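Local coordinates for tetratricopeptide TPR_2 repeat protein (Thermobaculum terrenum, PDB 5DJS), which joins tetratricopeptide repeats to a GT-B-type region of glycosyl transferase family 41, in which uridine-5'-diphosphate is seen bound, at residues 62-67 and 82-87; 75-81 and 106-112; 118-123 and 245-249. The protein carries 1 engineered substitution. All blocks are in the same frame, centred on the assembly; numbering follows the deposited sequence.

Interaction 1: residues 62-67 and 82-87; sequences AATLLR and NLGNVL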
loop_
_atom_site.group_PDB
_atom_site.type_symbol
_atom_site.label_atom_id
_atom_site.label_comp_id
_atom_site.label_asym_id
_atom_site.label_seq_id
_atom_site.Cartn_x
_atom_site.Cartn_y
_atom_site.Cartn_z
ATOM N N ALA A 62 2.295 -19.034 9.355
ATOM C CA ALA A 62 1.300 -18.874 8.296
ATOM C C ALA A 62 1.577 -19.829 7.146
ATOM O O ALA A 62 0.735 -20.669 6.818
ATOM C CB ALA A 62 1.295 -17.441 7.794
ATOM N N ALA A 63 2.782 -19.711 6.586
ATOM C CA ALA A 63 3.194 -20.483 5.413
ATOM C C ALA A 63 3.077 -21.986 5.619
ATOM O O ALA A 63 2.572 -22.681 4.733
ATOM C CB ALA A 63 4.612 -20.128 5.009
ATOM N N THR A 64 3.513 -22.496 6.775
ATOM C CA THR A 64 3.455 -23.949 6.999
ATOM C C THR A 64 2.029 -24.438 7.286
ATOM O O THR A 64 1.665 -25.510 6.823
ATOM C CB THR A 64 4.488 -24.473 8.033
ATOM O OG1 THR A 64 4.308 -23.844 9.292
ATOM C CG2 THR A 64 5.917 -24.228 7.533
ATOM N N LEU A 65 1.210 -23.662 7.990
ATOM C CA LEU A 65 -0.232 -23.969 8.077
ATOM C C LEU A 65 -0.935 -24.024 6.698
ATOM O O LEU A 65 -1.714 -24.948 6.415
ATOM C CB LEU A 65 -0.947 -22.961 8.971
ATOM C CG LEU A 65 -0.637 -23.071 10.464
ATOM C CD1 LEU A 65 -1.231 -21.877 11.174
ATOM C CD2 LEU A 65 -1.173 -24.355 11.079
ATOM N N LEU A 66 -0.633 -23.047 5.845
ATOM C CA LEU A 66 -1.227 -22.969 4.507
ATOM C C LEU A 66 -0.714 -24.048 3.569
ATOM O O LEU A 66 -1.499 -24.570 2.782
ATOM C CB LEU A 66 -1.013 -21.583 3.882
ATOM C CG LEU A 66 -1.771 -20.471 4.612
ATOM C CD1 LEU A 66 -1.165 -19.110 4.321
ATOM C CD2 LEU A 66 -3.254 -20.513 4.261
ATOM N N ARG A 67 0.582 -24.372 3.636
ATOM C CA ARG A 67 1.150 -25.503 2.869
ATOM C C ARG A 67 0.555 -26.860 3.259
ATOM O O ARG A 67 0.415 -27.744 2.411
ATOM C CB ARG A 67 2.665 -25.589 3.033
ATOM C CG ARG A 67 3.441 -24.569 2.224
ATOM C CD ARG A 67 4.846 -25.052 1.916
ATOM N NE ARG A 67 5.583 -24.058 1.135
ATOM C CZ ARG A 67 6.370 -23.098 1.633
ATOM N NH1 ARG A 67 6.567 -22.956 2.954
ATOM N NH2 ARG A 67 6.976 -22.263 0.788
ATOM N N ASN A 82 -4.020 -17.761 -0.773
ATOM C CA ASN A 82 -3.513 -17.210 0.469
ATOM C C ASN A 82 -2.078 -17.575 0.792
ATOM O O ASN A 82 -1.377 -16.787 1.426
ATOM C CB ASN A 82 -4.454 -17.571 1.603
ATOM C CG ASN A 82 -5.740 -16.810 1.490
ATOM O OD1 ASN A 82 -5.759 -15.602 1.728
ATOM N ND2 ASN A 82 -6.801 -17.472 1.069
ATOM N N LEU A 83 -1.650 -18.754 0.354
ATOM C CA LEU A 83 -0.243 -19.133 0.429
ATOM C C LEU A 83 0.603 -18.191 -0.412
ATOM O O LEU A 83 1.638 -17.720 0.047
ATOM C CB LEU A 83 -0.025 -20.570 -0.040
ATOM C CG LEU A 83 1.431 -21.021 -0.070
ATOM C CD1 LEU A 83 2.034 -21.012 1.329
ATOM C CD2 LEU A 83 1.535 -22.396 -0.714
ATOM N N GLY A 84 0.164 -17.922 -1.638
ATOM C CA GLY A 84 0.852 -16.973 -2.517
ATOM C C GLY A 84 1.037 -15.586 -1.908
ATOM O O GLY A 84 2.128 -15.002 -2.004
ATOM N N ASN A 85 -0.014 -15.067 -1.258
ATOM C CA ASN A 85 0.064 -13.755 -0.599
ATOM C C ASN A 85 1.043 -13.741 0.567
ATOM O O ASN A 85 1.817 -12.792 0.713
ATOM C CB ASN A 85 -1.313 -13.252 -0.123
ATOM C CG ASN A 85 -2.214 -12.743 -1.261
ATOM O OD1 ASN A 85 -3.437 -12.802 -1.134
ATOM N ND2 ASN A 85 -1.638 -12.228 -2.351
ATOM N N VAL A 86 1.012 -14.791 1.380
ATOM C CA VAL A 86 1.977 -14.935 2.463
ATOM C C VAL A 86 3.407 -14.981 1.922
ATOM O O VAL A 86 4.283 -14.277 2.427
ATOM C CB VAL A 86 1.667 -16.153 3.345
ATOM C CG1 VAL A 86 2.840 -16.479 4.270
ATOM C CG2 VAL A 86 0.421 -15.870 4.176
ATOM N N LEU A 87 3.629 -15.776 0.879
ATOM C CA LEU A 87 4.961 -15.893 0.275
ATOM C C LEU A 87 5.476 -14.576 -0.315
ATOM O O LEU A 87 6.635 -14.217 -0.089
ATOM C CB LEU A 87 4.981 -16.988 -0.789
ATOM C CG LEU A 87 4.799 -18.417 -0.262
ATOM C CD1 LEU A 87 4.550 -19.376 -1.421
ATOM C CD2 LEU A 87 5.994 -18.876 0.552
#
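Leu66 and Val86 interlock where helix 59-72 of one tetratricopeptide repeat packs against helix 77-89 of the next. The two short helical segments run nearly antiparallel, with 159° between their directions and axes 9.5 Å apart at closest approach. Small residues on the first helix leave room for the branched ones on the second. Val86 presents its forked end there: Ala62 CB faces the notch between the two methyls and lies 4.0 Å from CG1, while Ala63 lies beside that same methyl. The other methyl, CG2, meets Leu66 CD1 at 3.6 Å. That delta carbon is shared, since it also lies against the backbone O of Asn82. Leu83 is the return bump. With its CG anti to the backbone N (chi1 177°), the side chain turns back toward helix 59-72 and lodges CD1 in a hollow lined by Ala63 O, Leu66 CB and Arg67 CG. Helix 93-106 adds Ser99 against Leu83 and Leu87, and helix 43-56 adds His47 against Leu66 and Asn82. Arg67 closes the exposed border: its extended chain crosses Leu83 and then Leu87 at about right angles, bringing NH2 to 3.5 Å from Leu87 CD2.

Interaction 2: residues 75-81 and 106-112; sequences GEASYHY and LRPDYHR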
loop_
_atom_site.group_PDB
_atom_site.type_symbol
_atom_site.label_atom_id
_atom_site.label_comp_id
_atom_site.label_asym_id
_atom_site.label_seq_id
_atom_site.Cartn_x
_atom_site.Cartn_y
_atom_site.Cartn_z
ATOM N N GLY A 75 -6.750 -29.264 -4.539
ATOM C CA GLY A 75 -7.667 -28.736 -5.548
ATOM C C GLY A 75 -8.314 -27.417 -5.172
ATOM O O GLY A 75 -8.886 -26.749 -6.040
ATOM N N GLU A 76 -8.231 -27.043 -3.891
ATOM C CA GLU A 76 -8.916 -25.855 -3.366
ATOM C C GLU A 76 -8.075 -24.633 -3.684
ATOM O O GLU A 76 -7.013 -24.465 -3.119
ATOM C CB GLU A 76 -9.177 -26.013 -1.854
ATOM C CG GLU A 76 -9.753 -24.796 -1.128
ATOM C CD GLU A 76 -10.968 -24.206 -1.807
ATOM O OE1 GLU A 76 -11.963 -24.936 -1.964
ATOM O OE2 GLU A 76 -10.925 -23.015 -2.181
ATOM N N ALA A 77 -8.561 -23.801 -4.605
ATOM C CA ALA A 77 -7.846 -22.614 -5.093
ATOM C C ALA A 77 -7.540 -21.563 -4.025
ATOM O O ALA A 77 -6.494 -20.907 -4.102
ATOM C CB ALA A 77 -8.630 -21.954 -6.221
ATOM N N SER A 78 -8.438 -21.375 -3.058
ATOM C CA SER A 78 -8.247 -20.326 -2.046
ATOM C C SER A 78 -7.045 -20.592 -1.136
ATOM O O SER A 78 -6.425 -19.656 -0.651
ATOM C CB SER A 78 -9.517 -20.104 -1.206
ATOM O OG SER A 78 -9.802 -21.211 -0.366
ATOM N N TYR A 79 -6.714 -21.863 -0.926
ATOM C CA TYR A 79 -5.555 -22.240 -0.117
ATOM C C TYR A 79 -4.259 -21.861 -0.831
ATOM O O TYR A 79 -3.304 -21.411 -0.188
ATOM C CB TYR A 79 -5.548 -23.745 0.194
ATOM C CG TYR A 79 -6.748 -24.292 0.974
ATOM C CD1 TYR A 79 -7.753 -23.456 1.480
ATOM C CD2 TYR A 79 -6.858 -25.656 1.228
ATOM C CE1 TYR A 79 -8.829 -23.969 2.186
ATOM C CE2 TYR A 79 -7.935 -26.172 1.937
ATOM C CZ TYR A 79 -8.916 -25.320 2.415
ATOM O OH TYR A 79 -9.989 -25.814 3.124
ATOM N N HIS A 80 -4.239 -22.044 -2.155
ATOM C CA HIS A 80 -3.133 -21.572 -2.997
ATOM C C HIS A 80 -3.040 -20.054 -3.042
ATOM O O HIS A 80 -1.942 -19.511 -2.956
ATOM C CB HIS A 80 -3.250 -22.107 -4.420
ATOM C CG HIS A 80 -3.078 -23.590 -4.519
ATOM N ND1 HIS A 80 -1.841 -24.192 -4.623
ATOM C CD2 HIS A 80 -3.989 -24.592 -4.550
ATOM C CE1 HIS A 80 -2.001 -25.501 -4.708
ATOM N NE2 HIS A 80 -3.293 -25.769 -4.664
ATOM N N TYR A 81 -4.184 -19.385 -3.180
ATOM C CA TYR A 81 -4.248 -17.915 -3.175
ATOM C C TYR A 81 -3.568 -17.336 -1.939
ATOM O O TYR A 81 -2.636 -16.550 -2.044
ATOM C CB TYR A 81 -5.709 -17.440 -3.251
ATOM C CG TYR A 81 -5.924 -15.975 -2.936
ATOM C CD1 TYR A 81 -5.327 -14.983 -3.708
ATOM C CD2 TYR A 81 -6.733 -15.583 -1.865
ATOM C CE1 TYR A 81 -5.526 -13.636 -3.424
ATOM C CE2 TYR A 81 -6.935 -14.241 -1.572
ATOM C CZ TYR A 81 -6.328 -13.273 -2.355
ATOM O OH TYR A 81 -6.516 -11.946 -2.078
ATOM N N LEU A 106 -6.804 -23.259 -11.104
ATOM C CA LEU A 106 -7.850 -24.064 -10.458
ATOM C C LEU A 106 -9.231 -23.403 -10.451
ATOM O O LEU A 106 -10.249 -24.088 -10.391
ATOM C CB LEU A 106 -7.441 -24.407 -9.019
ATOM C CG LEU A 106 -6.337 -25.473 -8.878
ATOM C CD1 LEU A 106 -5.718 -25.465 -7.486
ATOM C CD2 LEU A 106 -6.884 -26.862 -9.192
ATOM N N ARG A 107 -9.264 -22.076 -10.467
ATOM C CA ARG A 107 -10.505 -21.335 -10.463
ATOM C C ARG A 107 -10.257 -20.124 -11.345
ATOM O O ARG A 107 -9.836 -19.078 -10.862
ATOM C CB ARG A 107 -10.874 -20.942 -9.030
ATOM C CG ARG A 107 -12.309 -20.456 -8.858
ATOM C CD ARG A 107 -12.453 -19.362 -7.803
ATOM N NE ARG A 107 -12.075 -19.804 -6.453
ATOM C CZ ARG A 107 -12.905 -20.247 -5.504
ATOM N NH1 ARG A 107 -14.224 -20.331 -5.710
ATOM N NH2 ARG A 107 -12.410 -20.624 -4.324
ATOM N N PRO A 108 -10.471 -20.270 -12.666
ATOM C CA PRO A 108 -10.176 -19.153 -13.579
ATOM C C PRO A 108 -10.959 -17.871 -13.351
ATOM O O PRO A 108 -10.498 -16.828 -13.787
ATOM C CB PRO A 108 -10.488 -19.735 -14.958
ATOM C CG PRO A 108 -10.252 -21.194 -14.791
ATOM C CD PRO A 108 -10.771 -21.503 -13.415
ATOM N N ASP A 109 -12.116 -17.946 -12.684
ATOM C CA ASP A 109 -12.903 -16.755 -12.343
ATOM C C ASP A 109 -12.679 -16.283 -10.889
ATOM O O ASP A 109 -13.626 -15.944 -10.178
ATOM C CB ASP A 109 -14.397 -16.944 -12.693
ATOM C CG ASP A 109 -15.122 -17.950 -11.798
ATOM O OD1 ASP A 109 -14.476 -18.756 -11.091
ATOM O OD2 ASP A 109 -16.368 -17.925 -11.816
ATOM N N TYR A 110 -11.412 -16.236 -10.480
ATOM C CA TYR A 110 -11.014 -15.839 -9.130
ATOM C C TYR A 110 -10.541 -14.385 -9.211
ATOM O O TYR A 110 -9.345 -14.131 -9.386
ATOM C CB TYR A 110 -9.875 -16.756 -8.632
ATOM C CG TYR A 110 -9.698 -16.895 -7.125
ATOM C CD1 TYR A 110 -10.132 -15.911 -6.223
ATOM C CD2 TYR A 110 -9.043 -18.004 -6.600
ATOM C CE1 TYR A 110 -9.948 -16.053 -4.855
ATOM C CE2 TYR A 110 -8.860 -18.155 -5.231
ATOM C CZ TYR A 110 -9.310 -17.179 -4.364
ATOM O OH TYR A 110 -9.122 -17.342 -3.004
ATOM N N HIS A 111 -11.469 -13.433 -9.073
ATOM C CA HIS A 111 -11.128 -12.009 -9.200
ATOM C C HIS A 111 -10.117 -11.470 -8.156
ATOM O O HIS A 111 -9.367 -10.546 -8.467
ATOM C CB HIS A 111 -12.388 -11.112 -9.289
ATOM C CG HIS A 111 -13.256 -11.109 -8.066
ATOM N ND1 HIS A 111 -14.626 -11.223 -8.138
ATOM C CD2 HIS A 111 -12.964 -10.991 -6.748
ATOM C CE1 HIS A 111 -15.140 -11.185 -6.923
ATOM N NE2 HIS A 111 -14.151 -11.050 -6.059
ATOM N N ARG A 112 -10.081 -12.043 -6.949
ATOM C CA ARG A 112 -9.154 -11.578 -5.898
ATOM C C ARG A 112 -7.734 -12.068 -6.157
ATOM O O ARG A 112 -6.779 -11.343 -5.910
ATOM C CB ARG A 112 -9.617 -11.990 -4.493
ATOM C CG ARG A 112 -10.546 -10.980 -3.831
ATOM C CD ARG A 112 -10.878 -11.354 -2.394
ATOM N NE ARG A 112 -9.712 -11.239 -1.507
ATOM C CZ ARG A 112 -9.670 -11.619 -0.225
ATOM N NH1 ARG A 112 -10.735 -12.158 0.372
ATOM N NH2 ARG A 112 -8.544 -11.464 0.470
#
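The Tyr110 ring turns its edge to the start of helix 77-89, where Ala77 O and Ser78 CA lie near the ring plane, while Arg107 NE sits over one face, offset toward the rim. Tyr81 comes to Tyr110 at a slant, ring centroids 5.2 Å apart and planes at 49°, a pairing that is neither a stack nor edge-to-face. The Tyr81 ring stands almost perpendicular to the Arg112 guanidinium, with its CE2 over the guanidinium face. Arg112 NE and NH2 both reach Tyr81 OH at 3.3 Å, but the bonds are bent and weak. At the helix start, Glu76 takes the N-cap position, and its chain, bent at chi2 (50°), brings OE2 back to Ser78. Ser78 N, at 3.1 Å, and Ser78 OG, at 2.8 Å, approach Glu76 OE2 from opposite faces of the carboxylate. Arg107 NH2 adds a long salt bridge to the same oxygen, 3.5 Å away. Ala77 CB packs against the CB atoms of Leu106 and Arg107, and Leu106 CD1 touches the ring of His80, whose NE2 bonds to Pro74 O. A turn joining helices 93-106 and 111-120 thus packs on the capped start of helix 77-89, as in the stacked helix-turn-helix units of tetratricopeptide repeats.

Interaction 3: residues 118-123 and 245-249; sequences YVALHY and SWHLG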
loop_
_atom_site.group_PDB
_atom_site.type_symbol
_atom_site.label_atom_id
_atom_site.label_comp_id
_atom_site.label_asym_id
_atom_site.label_seq_id
_atom_site.Cartn_x
_atom_site.Cartn_y
_atom_site.Cartn_z
ATOM N N TYR A 118 -1.768 -9.349 -10.208
ATOM C CA TYR A 118 -1.456 -8.007 -10.752
ATOM C C TYR A 118 -0.589 -7.168 -9.813
ATOM O O TYR A 118 0.428 -6.617 -10.241
ATOM C CB TYR A 118 -2.743 -7.243 -11.074
ATOM C CG TYR A 118 -2.559 -5.822 -11.580
ATOM C CD1 TYR A 118 -1.629 -5.520 -12.579
ATOM C CD2 TYR A 118 -3.355 -4.780 -11.086
ATOM C CE1 TYR A 118 -1.479 -4.216 -13.045
ATOM C CE2 TYR A 118 -3.219 -3.482 -11.551
ATOM C CZ TYR A 118 -2.286 -3.201 -12.525
ATOM O OH TYR A 118 -2.175 -1.911 -12.992
ATOM N N VAL A 119 -0.998 -7.087 -8.546
ATOM C CA VAL A 119 -0.216 -6.411 -7.507
ATOM C C VAL A 119 1.179 -7.022 -7.377
ATOM O O VAL A 119 2.178 -6.308 -7.427
ATOM C CB VAL A 119 -0.926 -6.482 -6.139
ATOM C CG1 VAL A 119 0.001 -6.086 -4.992
ATOM C CG2 VAL A 119 -2.156 -5.597 -6.160
ATOM N N ALA A 120 1.223 -8.345 -7.227
ATOM C CA ALA A 120 2.467 -9.085 -6.997
ATOM C C ALA A 120 3.542 -8.811 -8.042
ATOM O O ALA A 120 4.724 -8.737 -7.702
ATOM C CB ALA A 120 2.188 -10.577 -6.923
ATOM N N LEU A 121 3.131 -8.653 -9.303
ATOM C CA LEU A 121 4.059 -8.359 -10.408
ATOM C C LEU A 121 4.909 -7.095 -10.187
ATOM O O LEU A 121 6.018 -6.995 -10.696
ATOM C CB LEU A 121 3.295 -8.263 -11.747
ATOM C CG LEU A 121 3.176 -9.525 -12.612
ATOM C CD1 LEU A 121 2.692 -10.740 -11.845
ATOM C CD2 LEU A 121 2.269 -9.260 -13.806
ATOM N N HIS A 122 4.399 -6.139 -9.421
ATOM C CA HIS A 122 5.126 -4.882 -9.172
ATOM C C HIS A 122 6.361 -5.055 -8.279
ATOM O O HIS A 122 7.284 -4.235 -8.336
ATOM C CB HIS A 122 4.175 -3.817 -8.615
ATOM C CG HIS A 122 3.071 -3.463 -9.565
ATOM N ND1 HIS A 122 3.209 -2.490 -10.529
ATOM C CD2 HIS A 122 1.835 -3.985 -9.730
ATOM C CE1 HIS A 122 2.097 -2.414 -11.235
ATOM N NE2 HIS A 122 1.246 -3.310 -10.771
ATOM N N TYR A 123 6.386 -6.141 -7.499
ATOM C CA TYR A 123 7.538 -6.501 -6.669
ATOM C C TYR A 123 8.642 -7.236 -7.412
ATOM O O TYR A 123 9.641 -7.580 -6.793
ATOM C CB TYR A 123 7.100 -7.388 -5.517
ATOM C CG TYR A 123 6.024 -6.791 -4.661
ATOM C CD1 TYR A 123 6.220 -5.575 -4.001
ATOM C CD2 TYR A 123 4.807 -7.434 -4.503
ATOM C CE1 TYR A 123 5.226 -5.024 -3.207
ATOM C CE2 TYR A 123 3.809 -6.890 -3.713
ATOM C CZ TYR A 123 4.025 -5.682 -3.073
ATOM O OH TYR A 123 3.035 -5.144 -2.286
ATOM N N SER A 245 -8.397 2.737 -1.894
ATOM C CA SER A 245 -7.756 1.440 -1.640
ATOM C C SER A 245 -6.973 0.849 -2.807
ATOM O O SER A 245 -5.886 0.313 -2.596
ATOM C CB SER A 245 -8.770 0.414 -1.131
ATOM O OG SER A 245 -9.152 0.712 0.208
ATOM N N TRP A 246 -7.542 0.919 -4.015
ATOM C CA TRP A 246 -6.963 0.313 -5.244
ATOM C C TRP A 246 -6.867 -1.215 -5.045
ATOM O O TRP A 246 -7.355 -1.781 -4.047
ATOM C CB TRP A 246 -5.621 1.003 -5.619
ATOM C CG TRP A 246 -4.948 0.649 -6.951
ATOM C CD1 TRP A 246 -5.208 1.159 -8.190
ATOM C CD2 TRP A 246 -3.843 -0.252 -7.120
ATOM N NE1 TRP A 246 -4.357 0.591 -9.124
ATOM C CE2 TRP A 246 -3.514 -0.282 -8.488
ATOM C CE3 TRP A 246 -3.135 -1.072 -6.245
ATOM C CZ2 TRP A 246 -2.476 -1.098 -8.994
ATOM C CZ3 TRP A 246 -2.114 -1.878 -6.738
ATOM C CH2 TRP A 246 -1.791 -1.883 -8.094
ATOM N N HIS A 247 -6.298 -1.893 -6.021
ATOM C CA HIS A 247 -5.985 -3.302 -5.910
ATOM C C HIS A 247 -5.209 -3.775 -4.664
ATOM O O HIS A 247 -5.305 -4.943 -4.325
ATOM C CB HIS A 247 -5.245 -3.738 -7.167
ATOM C CG HIS A 247 -6.114 -3.798 -8.379
ATOM N ND1 HIS A 247 -6.180 -2.778 -9.299
ATOM C CD2 HIS A 247 -6.948 -4.760 -8.824
ATOM C CE1 HIS A 247 -7.015 -3.114 -10.263
ATOM N NE2 HIS A 247 -7.492 -4.315 -9.999
ATOM N N LEU A 248 -4.512 -2.874 -3.960
ATOM C CA LEU A 248 -3.677 -3.226 -2.809
ATOM C C LEU A 248 -4.503 -3.428 -1.552
ATOM O O LEU A 248 -3.992 -3.966 -0.588
ATOM C CB LEU A 248 -2.666 -2.118 -2.475
ATOM C CG LEU A 248 -1.488 -1.818 -3.391
ATOM C CD1 LEU A 248 -0.830 -0.485 -3.070
ATOM C CD2 LEU A 248 -0.483 -2.951 -3.382
ATOM N N GLY A 249 -5.747 -2.969 -1.530
ATOM C CA GLY A 249 -6.508 -2.938 -0.291
ATOM C C GLY A 249 -7.880 -3.514 -0.457
ATOM O O GLY A 249 -8.234 -3.992 -1.523
#
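Trp246, which meets Tyr118 through its indole, has its carbonyl O gripped twice: by Gly249 N at 3.2 Å, closing a type I beta turn over 246-249, and by His251 ND1. The turn follows strand 240-243 of one of the two parallel sheets of the GT-B-type fold, and residues 118-123 pack against this turn. No hydrogen bond spans the two segments; the join is an aromatic cluster edged with aliphatic groups. Tyr118 points an edge at the face of His247, a T-shaped pair with planes at 85°, in which Tyr118 CD2 hangs over the centre of the imidazole ring. Trp139 also meets His247 edge-to-face. The neighbouring corner of Tyr118, CE2, lies 3.6 Å from Trp246 CZ2, and there the two rings are inclined at 46°. Both aromatic groups are tied at their polar atoms to the same loop: Tyr118 OH bonds to Thr273 O, and Trp246 NE1 makes a weak bond to Asn272 O. These ties would limit how the rings can shift against each other.

One residue on from Tyr118, Val119 uses its two methyls separately. CG2, anti to the carbonyl carbon, rests 3.7 Å from His247 CB and also touches Trp246 CZ3, so it sits in the angle between the indole and the turn backbone. His247 CB sits over one face of the indole, toward its rim, and His122 NE2 lies at the indole's edge. Tyr123 directs its hydroxyl to Arg338, a residue of the uridine-5'-diphosphate pocket, and passes Leu248 more distantly. The other Val119 methyl, CG1, meets Leu248 CD2 at 3.6 Å.

Overall arrangement
Interactions 1 and 2 interleave along the chain within the repeats, and interaction 3 follows both. The first two share helix 77-89, their segments adjoining at residues 81 and 82, and their centres are about 14 Å apart; one ties that helix back to helix 59-72, the other forward to the turn between helices 93-106 and 111-120 and the start of the latter. Helix 111-120 carries on to interaction 3, whose centre is about 17 Å from that of interaction 2 and about 18 Å from that of interaction 1; its nearest atoms stay about 6 Å from either, without touching. Interaction 3 leads toward the ligand: the side chain of Tyr123 is about 8 Å from the bound uridine-5'-diphosphate.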